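Local coordinates for petrobactin biosynthesis protein AsbB (PDB 3TO3) that catalyses the ATP-dependent condensation of spermidine with citryl-spermidine intermediates during biosynthesis of petrobactin, a siderophore for iron acquisition and virulence, at residues T566-Q571 with S583-V588; I36-I41 with Q571-R576. One frame throughout, in Å; residues are numbered along the deposited sequence.

Contact 1 of 2, residues T566-Q571 with S583-V588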
ATOM      1  N   THR B 566      20.506 -24.471  28.315  1.00 57.02           N
ATOM      2  CA  THR B 566      19.593 -24.140  27.236  1.00 53.41           C
ATOM      3  C   THR B 566      18.749 -22.951  27.673  1.00 58.72           C
ATOM      4  O   THR B 566      18.583 -22.711  28.869  1.00 60.35           O
ATOM      5  CB  THR B 566      18.661 -25.325  26.890  1.00 50.06           C
ATOM      6  OG1 THR B 566      17.790 -25.560  27.982  1.00 61.13           O
ATOM      7  CG2 THR B 566      19.452 -26.628  26.642  1.00 45.86           C
ATOM      8  N   PHE B 567      18.255 -22.181  26.706  1.00 53.64           N
ATOM      9  CA  PHE B 567      17.281 -21.147  27.009  1.00 56.97           C
ATOM     10  C   PHE B 567      16.374 -20.915  25.811  1.00 54.55           C
ATOM     11  O   PHE B 567      16.594 -21.488  24.741  1.00 53.24           O
ATOM     12  CB  PHE B 567      17.964 -19.840  27.380  1.00 53.87           C
ATOM     13  CG  PHE B 567      18.470 -19.084  26.199  1.00 52.13           C
ATOM     14  CD1 PHE B 567      17.757 -18.014  25.690  1.00 52.33           C
ATOM     15  CD2 PHE B 567      19.651 -19.452  25.590  1.00 52.93           C
ATOM     16  CE1 PHE B 567      18.221 -17.317  24.583  1.00 51.60           C
ATOM     17  CE2 PHE B 567      20.125 -18.761  24.493  1.00 55.31           C
ATOM     18  CZ  PHE B 567      19.401 -17.692  23.989  1.00 52.80           C
ATOM     19  N   TYR B 568      15.388 -20.040  26.001  1.00 55.02           N
ATOM     20  CA  TYR B 568      14.334 -19.799  25.020  1.00 59.07           C
ATOM     21  C   TYR B 568      14.601 -18.520  24.256  1.00 56.21           C
ATOM     22  O   TYR B 568      14.535 -17.440  24.806  1.00 64.62           O
ATOM     23  CB  TYR B 568      12.952 -19.743  25.696  1.00 63.74           C
ATOM     24  CG  TYR B 568      12.367 -21.114  25.977  1.00 72.81           C
ATOM     25  CD1 TYR B 568      12.614 -22.174  25.116  1.00 81.09           C
ATOM     26  CD2 TYR B 568      11.582 -21.362  27.107  1.00 79.77           C
ATOM     27  CE1 TYR B 568      12.097 -23.448  25.350  1.00 84.27           C
ATOM     28  CE2 TYR B 568      11.048 -22.645  27.352  1.00 86.35           C
ATOM     29  CZ  TYR B 568      11.324 -23.688  26.462  1.00 90.46           C
ATOM     30  OH  TYR B 568      10.830 -24.969  26.655  1.00 91.99           O
ATOM     31  N   ALA B 569      14.923 -18.678  22.979  1.00 54.52           N
ATOM     32  CA  ALA B 569      15.122 -17.584  22.035  1.00 51.91           C
ATOM     33  C   ALA B 569      13.846 -17.263  21.209  1.00 48.21           C
ATOM     34  O   ALA B 569      13.093 -18.148  20.833  1.00 50.80           O
ATOM     35  CB  ALA B 569      16.230 -17.948  21.108  1.00 47.92           C
ATOM     36  N   GLU B 570      13.641 -15.986  20.925  1.00 50.99           N
ATOM     37  CA  GLU B 570      12.556 -15.512  20.091  1.00 49.73           C
ATOM     38  C   GLU B 570      12.555 -16.206  18.756  1.00 46.09           C
ATOM     39  O   GLU B 570      13.595 -16.336  18.146  1.00 46.15           O
ATOM     40  CB  GLU B 570      12.739 -14.019  19.821  1.00 62.42           C
ATOM     41  CG  GLU B 570      12.444 -13.115  20.994  1.00 81.85           C
ATOM     42  CD  GLU B 570      10.995 -13.189  21.444  1.00106.26           C
ATOM     43  OE1 GLU B 570      10.097 -13.209  20.567  1.00115.39           O
ATOM     44  OE2 GLU B 570      10.751 -13.233  22.678  1.00113.86           O
ATOM     45  N   GLN B 571      11.382 -16.576  18.259  1.00 46.45           N
ATOM     46  CA  GLN B 571      11.307 -17.029  16.892  1.00 44.44           C
ATOM     47  C   GLN B 571      10.778 -15.857  16.070  1.00 51.11           C
ATOM     48  O   GLN B 571       9.572 -15.648  15.972  1.00 59.36           O
ATOM     49  CB  GLN B 571      10.249 -18.134  16.810  1.00 37.89           C
ATOM     50  CG  GLN B 571      10.519 -19.347  17.664  1.00 39.67           C
ATOM     51  CD  GLN B 571       9.377 -20.341  17.602  1.00 48.07           C
ATOM     52  OE1 GLN B 571       8.277 -20.081  18.104  1.00 52.63           O
ATOM     53  NE2 GLN B 571       9.625 -21.488  16.973  1.00 46.47           N
ATOM     54  N   SER B 583       3.414 -20.003  21.179  1.00105.18           N
ATOM     55  CA  SER B 583       4.740 -19.764  21.775  1.00103.47           C
ATOM     56  C   SER B 583       5.529 -18.502  21.336  1.00 91.74           C
ATOM     57  O   SER B 583       5.643 -17.538  22.110  1.00 94.78           O
ATOM     58  CB  SER B 583       5.618 -21.010  21.600  1.00 99.25           C
ATOM     59  OG  SER B 583       6.354 -21.288  22.776  1.00 94.07           O
ATOM     60  N   LEU B 584       6.070 -18.517  20.114  1.00 80.61           N
ATOM     61  CA  LEU B 584       7.047 -17.500  19.670  1.00 73.28           C
ATOM     62  C   LEU B 584       8.486 -17.711  20.162  1.00 65.69           C
ATOM     63  O   LEU B 584       9.371 -16.903  19.914  1.00 63.04           O
ATOM     64  CB  LEU B 584       6.580 -16.069  19.894  1.00 76.80           C
ATOM     65  CG  LEU B 584       6.094 -15.472  18.570  1.00 89.73           C
ATOM     66  CD1 LEU B 584       5.570 -16.556  17.607  1.00 80.33           C
ATOM     67  CD2 LEU B 584       5.019 -14.396  18.815  1.00101.51           C
ATOM     68  N   VAL B 585       8.697 -18.774  20.914  1.00 55.09           N
ATOM     69  CA  VAL B 585       9.968 -19.001  21.544  1.00 54.00           C
ATOM     70  C   VAL B 585      10.446 -20.419  21.200  1.00 57.45           C
ATOM     71  O   VAL B 585       9.638 -21.316  21.004  1.00 63.22           O
ATOM     72  CB  VAL B 585       9.744 -18.822  23.048  1.00 67.46           C
ATOM     73  CG1 VAL B 585      10.012 -20.114  23.808  1.00 75.70           C
ATOM     74  CG2 VAL B 585      10.508 -17.610  23.575  1.00 59.56           C
ATOM     75  N   HIS B 586      11.742 -20.632  21.061  1.00 50.25           N
ATOM     76  CA  HIS B 586      12.204 -22.009  20.895  1.00 49.81           C
ATOM     77  C   HIS B 586      13.502 -22.236  21.656  1.00 57.73           C
ATOM     78  O   HIS B 586      14.257 -21.302  21.893  1.00 59.52           O
ATOM     79  CB  HIS B 586      12.322 -22.434  19.425  1.00 41.36           C
ATOM     80  CG  HIS B 586      13.455 -21.784  18.681  1.00 47.74           C
ATOM     81  ND1 HIS B 586      14.459 -22.507  18.072  1.00 46.47           N
ATOM     82  CD2 HIS B 586      13.722 -20.483  18.421  1.00 45.26           C
ATOM     83  CE1 HIS B 586      15.292 -21.675  17.469  1.00 42.99           C
ATOM     84  NE2 HIS B 586      14.870 -20.442  17.674  1.00 39.59           N
ATOM     85  N   GLU B 587      13.730 -23.477  22.067  1.00 40.54           N
ATOM     86  CA  GLU B 587      14.833 -23.801  22.925  1.00 42.43           C
ATOM     87  C   GLU B 587      16.098 -24.034  22.121  1.00 50.87           C
ATOM     88  O   GLU B 587      16.090 -24.796  21.159  1.00 53.48           O
ATOM     89  CB  GLU B 587      14.510 -25.044  23.724  1.00 44.82           C
ATOM     90  CG  GLU B 587      15.535 -25.336  24.809  1.00 55.67           C
ATOM     91  CD  GLU B 587      15.349 -26.704  25.407  1.00 63.26           C
ATOM     92  OE1 GLU B 587      14.538 -27.463  24.848  1.00 69.75           O
ATOM     93  OE2 GLU B 587      16.010 -27.028  26.417  1.00 65.05           O
ATOM     94  N   VAL B 588      17.177 -23.370  22.522  1.00 50.30           N
ATOM     95  CA  VAL B 588      18.452 -23.460  21.815  1.00 46.06           C
ATOM     96  C   VAL B 588      19.589 -23.751  22.792  1.00 49.22           C
ATOM     97  O   VAL B 588      19.515 -23.386  23.956  1.00 48.77           O
ATOM     98  CB  VAL B 588      18.761 -22.159  21.055  1.00 41.78           C
ATOM     99  CG1 VAL B 588      17.665 -21.860  20.028  1.00 40.52           C
ATOM    100  CG2 VAL B 588      18.926 -20.995  22.026  1.00 37.69           C
TER
HETATM  101  O   HOH W   1      15.596 -17.837  16.786  1.00 51.62           O

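Contact 2 of 2, residues I36-I41 with Q571-R576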
ATOM      1  N   ILE B  36      14.446 -23.559   9.166  1.00 32.88           N
ATOM      2  CA  ILE B  36      14.923 -24.747   9.835  1.00 34.89           C
ATOM      3  C   ILE B  36      15.281 -24.439  11.290  1.00 41.47           C
ATOM      4  O   ILE B  36      14.846 -25.151  12.191  1.00 40.98           O
ATOM      5  CB  ILE B  36      16.126 -25.342   9.143  1.00 34.76           C
ATOM      6  CG1 ILE B  36      15.823 -25.604   7.680  1.00 41.47           C
ATOM      7  CG2 ILE B  36      16.581 -26.648   9.833  1.00 38.67           C
ATOM      8  CD1 ILE B  36      17.061 -26.103   6.932  1.00 43.42           C
ATOM      9  N   TYR B  37      16.043 -23.372  11.521  1.00 41.10           N
ATOM     10  CA  TYR B  37      16.461 -23.035  12.880  1.00 37.26           C
ATOM     11  C   TYR B  37      15.259 -22.947  13.839  1.00 37.69           C
ATOM     12  O   TYR B  37      15.314 -23.455  14.931  1.00 39.47           O
ATOM     13  CB  TYR B  37      17.232 -21.706  12.922  1.00 34.54           C
ATOM     14  CG  TYR B  37      17.836 -21.344  14.286  1.00 32.80           C
ATOM     15  CD1 TYR B  37      18.590 -22.278  15.023  1.00 29.00           C
ATOM     16  CD2 TYR B  37      17.672 -20.077  14.823  1.00 30.27           C
ATOM     17  CE1 TYR B  37      19.130 -21.954  16.242  1.00 29.77           C
ATOM     18  CE2 TYR B  37      18.232 -19.735  16.036  1.00 31.32           C
ATOM     19  CZ  TYR B  37      18.955 -20.677  16.739  1.00 37.00           C
ATOM     20  OH  TYR B  37      19.505 -20.336  17.941  1.00 37.85           O
ATOM     21  N   GLU B  38      14.194 -22.273  13.443  1.00 40.77           N
ATOM     22  CA  GLU B  38      13.089 -22.024  14.373  1.00 42.27           C
ATOM     23  C   GLU B  38      12.121 -23.209  14.378  1.00 41.76           C
ATOM     24  O   GLU B  38      11.118 -23.184  15.059  1.00 44.14           O
ATOM     25  CB  GLU B  38      12.333 -20.745  13.981  1.00 37.36           C
ATOM     26  CG  GLU B  38      13.176 -19.513  14.043  1.00 42.26           C
ATOM     27  CD  GLU B  38      12.432 -18.212  13.695  1.00 52.86           C
ATOM     28  OE1 GLU B  38      11.169 -18.181  13.678  1.00 51.29           O
ATOM     29  OE2 GLU B  38      13.139 -17.202  13.436  1.00 55.16           O
ATOM     30  N   GLY B  39      12.406 -24.224  13.572  1.00 37.84           N
ATOM     31  CA  GLY B  39      11.566 -25.409  13.498  1.00 35.71           C
ATOM     32  C   GLY B  39      10.257 -25.182  12.767  1.00 47.63           C
ATOM     33  O   GLY B  39       9.333 -25.932  12.950  1.00 44.55           O
ATOM     34  N   ILE B  40      10.155 -24.132  11.961  1.00 47.88           N
ATOM     35  CA  ILE B  40       8.931 -23.914  11.199  1.00 39.93           C
ATOM     36  C   ILE B  40       8.747 -25.064  10.200  1.00 43.43           C
ATOM     37  O   ILE B  40       7.625 -25.475   9.919  1.00 44.91           O
ATOM     38  CB  ILE B  40       8.959 -22.553  10.475  1.00 40.65           C
ATOM     39  CG1 ILE B  40       8.957 -21.428  11.508  1.00 43.83           C
ATOM     40  CG2 ILE B  40       7.767 -22.400   9.518  1.00 35.88           C
ATOM     41  CD1 ILE B  40       9.423 -20.113  10.976  1.00 49.45           C
ATOM     42  N   ILE B  41       9.860 -25.567   9.664  1.00 38.32           N
ATOM     43  CA  ILE B  41       9.863 -26.784   8.867  1.00 44.91           C
ATOM     44  C   ILE B  41      10.853 -27.776   9.505  1.00 51.15           C
ATOM     45  O   ILE B  41      11.825 -27.393  10.186  1.00 51.20           O
ATOM     46  CB  ILE B  41      10.301 -26.513   7.407  1.00 41.61           C
ATOM     47  CG1 ILE B  41      11.688 -25.873   7.418  1.00 40.81           C
ATOM     48  CG2 ILE B  41       9.331 -25.592   6.708  1.00 33.95           C
ATOM     49  CD1 ILE B  41      12.285 -25.687   6.050  1.00 56.70           C
ATOM     50  N   GLN B 571      11.382 -16.576  18.259  1.00 46.45           N
ATOM     51  CA  GLN B 571      11.307 -17.029  16.892  1.00 44.44           C
ATOM     52  C   GLN B 571      10.778 -15.857  16.070  1.00 51.11           C
ATOM     53  O   GLN B 571       9.572 -15.648  15.972  1.00 59.36           O
ATOM     54  CB  GLN B 571      10.249 -18.134  16.810  1.00 37.89           C
ATOM     55  CG  GLN B 571      10.519 -19.347  17.664  1.00 39.67           C
ATOM     56  CD  GLN B 571       9.377 -20.341  17.602  1.00 48.07           C
ATOM     57  OE1 GLN B 571       8.277 -20.081  18.104  1.00 52.63           O
ATOM     58  NE2 GLN B 571       9.625 -21.488  16.973  1.00 46.47           N
ATOM     59  N   LEU B 572      11.666 -15.199  15.350  1.00 50.12           N
ATOM     60  CA  LEU B 572      11.322 -13.958  14.651  1.00 52.43           C
ATOM     61  C   LEU B 572      10.600 -14.194  13.327  1.00 45.83           C
ATOM     62  O   LEU B 572       9.659 -13.492  12.986  1.00 47.82           O
ATOM     63  CB  LEU B 572      12.584 -13.139  14.412  1.00 52.61           C
ATOM     64  CG  LEU B 572      13.376 -12.782  15.681  1.00 60.50           C
ATOM     65  CD1 LEU B 572      14.782 -12.364  15.318  1.00 63.16           C
ATOM     66  CD2 LEU B 572      12.686 -11.691  16.480  1.00 55.59           C
ATOM     67  N   THR B 573      11.062 -15.176  12.579  1.00 38.07           N
ATOM     68  CA  THR B 573      10.421 -15.538  11.338  1.00 39.09           C
ATOM     69  C   THR B 573       9.041 -16.145  11.602  1.00 40.78           C
ATOM     70  O   THR B 573       8.087 -15.804  10.927  1.00 40.16           O
ATOM     71  CB  THR B 573      11.331 -16.488  10.537  1.00 45.22           C
ATOM     72  OG1 THR B 573      12.568 -15.807  10.245  1.00 45.57           O
ATOM     73  CG2 THR B 573      10.673 -16.916   9.257  1.00 35.92           C
ATOM     74  N   LYS B 574       8.917 -17.021  12.597  1.00 40.11           N
ATOM     75  CA  LYS B 574       7.625 -17.652  12.843  1.00 42.68           C
ATOM     76  C   LYS B 574       6.523 -16.598  12.989  1.00 55.93           C
ATOM     77  O   LYS B 574       5.369 -16.791  12.547  1.00 52.12           O
ATOM     78  CB  LYS B 574       7.655 -18.550  14.082  1.00 46.10           C
ATOM     79  CG  LYS B 574       6.381 -19.350  14.278  1.00 49.45           C
ATOM     80  CD  LYS B 574       6.584 -20.328  15.440  1.00 63.13           C
ATOM     81  CE  LYS B 574       5.372 -21.246  15.682  1.00 72.50           C
ATOM     82  NZ  LYS B 574       5.410 -22.462  14.806  1.00 74.97           N
ATOM     83  N   ARG B 575       6.894 -15.471  13.584  1.00 54.54           N
ATOM     84  CA  ARG B 575       5.937 -14.416  13.852  1.00 65.09           C
ATOM     85  C   ARG B 575       5.314 -13.824  12.575  1.00 61.50           C
ATOM     86  O   ARG B 575       4.202 -13.297  12.604  1.00 62.77           O
ATOM     87  CB  ARG B 575       6.601 -13.335  14.706  1.00 75.02           C
ATOM     88  CG  ARG B 575       5.635 -12.339  15.316  1.00 92.61           C
ATOM     89  CD  ARG B 575       6.185 -11.847  16.636  1.00108.01           C
ATOM     90  NE  ARG B 575       7.595 -12.212  16.781  1.00111.22           N
ATOM     91  CZ  ARG B 575       8.255 -12.194  17.932  1.00117.42           C
ATOM     92  NH1 ARG B 575       9.533 -12.541  17.973  1.00119.71           N
ATOM     93  NH2 ARG B 575       7.633 -11.834  19.049  1.00121.04           N
ATOM     94  N   ARG B 576       6.031 -13.929  11.460  1.00 57.15           N
ATOM     95  CA  ARG B 576       5.592 -13.355  10.196  1.00 49.46           C
ATOM     96  C   ARG B 576       4.659 -14.279   9.455  1.00 54.34           C
ATOM     97  O   ARG B 576       4.071 -13.866   8.444  1.00 53.41           O
ATOM     98  CB  ARG B 576       6.792 -13.086   9.276  1.00 57.02           C
ATOM     99  CG  ARG B 576       8.014 -12.557   9.978  1.00 76.79           C
ATOM    100  CD  ARG B 576       8.278 -11.110   9.624  1.00 93.62           C
ATOM    101  NE  ARG B 576       9.361 -10.992   8.651  1.00108.65           N
ATOM    102  CZ  ARG B 576      10.656 -11.028   8.969  1.00123.68           C
ATOM    103  NH1 ARG B 576      11.027 -11.176  10.239  1.00125.72           N
ATOM    104  NH2 ARG B 576      11.586 -10.923   8.020  1.00126.49           N
TER

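Contact 1 of 2, residues T566-Q571 with S583-V588
The carbonyl oxygen of Ala569 is met by two groups of the facing strand: His586 N bonds to Ala569 O at 2.8 Å, and Val585 CA adds a C-H...O contact. Ala569 N returns a bond of 2.9 Å to His586 O, and the same two-way pairing recurs at Phe567 and Val588, with Val588 N 3.0 Å from Phe567 O. Past the strand, Gln571 N still bonds to Leu584 O. A water in the plane of the imidazole, at its edge, bridges His586 NE2 and Glu570 O, 2.8 Å from each and donating to the latter. His586 CD2 lies 3.5 Å from Gln571 CG, with amide and ring planes 30° apart. On the side carrying Tyr568, Val585 CG1 makes a CH-pi contact over one face of the Tyr568 ring, 3.8 Å from the centroid, while Glu587 CB meets ring atom CE1. With CG opposite the backbone N (chi1 -171°) and the chain extended, Glu587 runs out to Thr566, whose OG1 donates to the anti lone pair of Glu587 OE2 at 2.8 Å. On the other side Val588 CG2 packs obliquely against the Phe567 ring and near Ala569 CB, and helix 502-528 covers Phe567 and Ala569 through Leu509 and Leu514. Such two-stranded antiparallel pairing of consecutive strands is a beta hairpin, here with a long connecting loop.

Contact 2 of 2, residues I36-I41 with Q571-R576
Both oxygens of the Glu38 carboxylate take backbone N-H groups of the 571-576 segment. Thr573 N bonds to Glu38 OE2 on its syn lone pair at 3.0 Å, and Lys574 N meets Glu38 OE1 on the syn side at 2.8 Å, with an N-H...O angle of 156°, so the carboxylate is held at both oxygens by successive amides. A third, weak bond joins Gln571 NE2 to the backbone oxygen Glu38 O at 3.0 Å, and Gln571 CB lies beside Glu38 OE1. Glu38 gets there with an extended chain whose CG stands opposite its carbonyl carbon (chi1 -62°). Ile40 CD1 closes the side of the turn, 3.5 Å from Lys574 N and 3.8 Å from Thr573 CG2. Glu38 and Ile40 flank Gly39, where positive phi and two bonds back into the last turn close helix 18-37 in a Schellman motif; residues 572-576 opposite have helical backbone angles. Further out, Tyr163 OH also bonds to Glu38 OE2; with the two amides it would probably stabilise a negative charge there. Thr573 OG1 is bonded to Ser34 OG, and Leu35 packs against both Ile40 and Thr573. Leu572 lies against Phe515 of helix 502-528, its side chain about 9 Å from the bound ATP.

In the fold
The centres of the two contacts lie 10 Å apart, and Gln571 belongs to both, as the residue where strand 566-570 gives way to the turn. In chain order the segments run 36-41, 566-571, 571-576, 583-588, so the C-terminal end of helix 18-37 meets the beginning of the loop that joins the hairpin strands of contact 1. A salt bridge from Glu570 OE1 to Arg575 NH1, 2.7 Å long, links the strand end to its own loop, though Arg575 is poorly ordered. Contact 2 and an edge-to-face pairing of the Tyr37 and His586 rings fasten helix 18-37 to the hairpin, some 530 residues later in sequence, near the bound ATP.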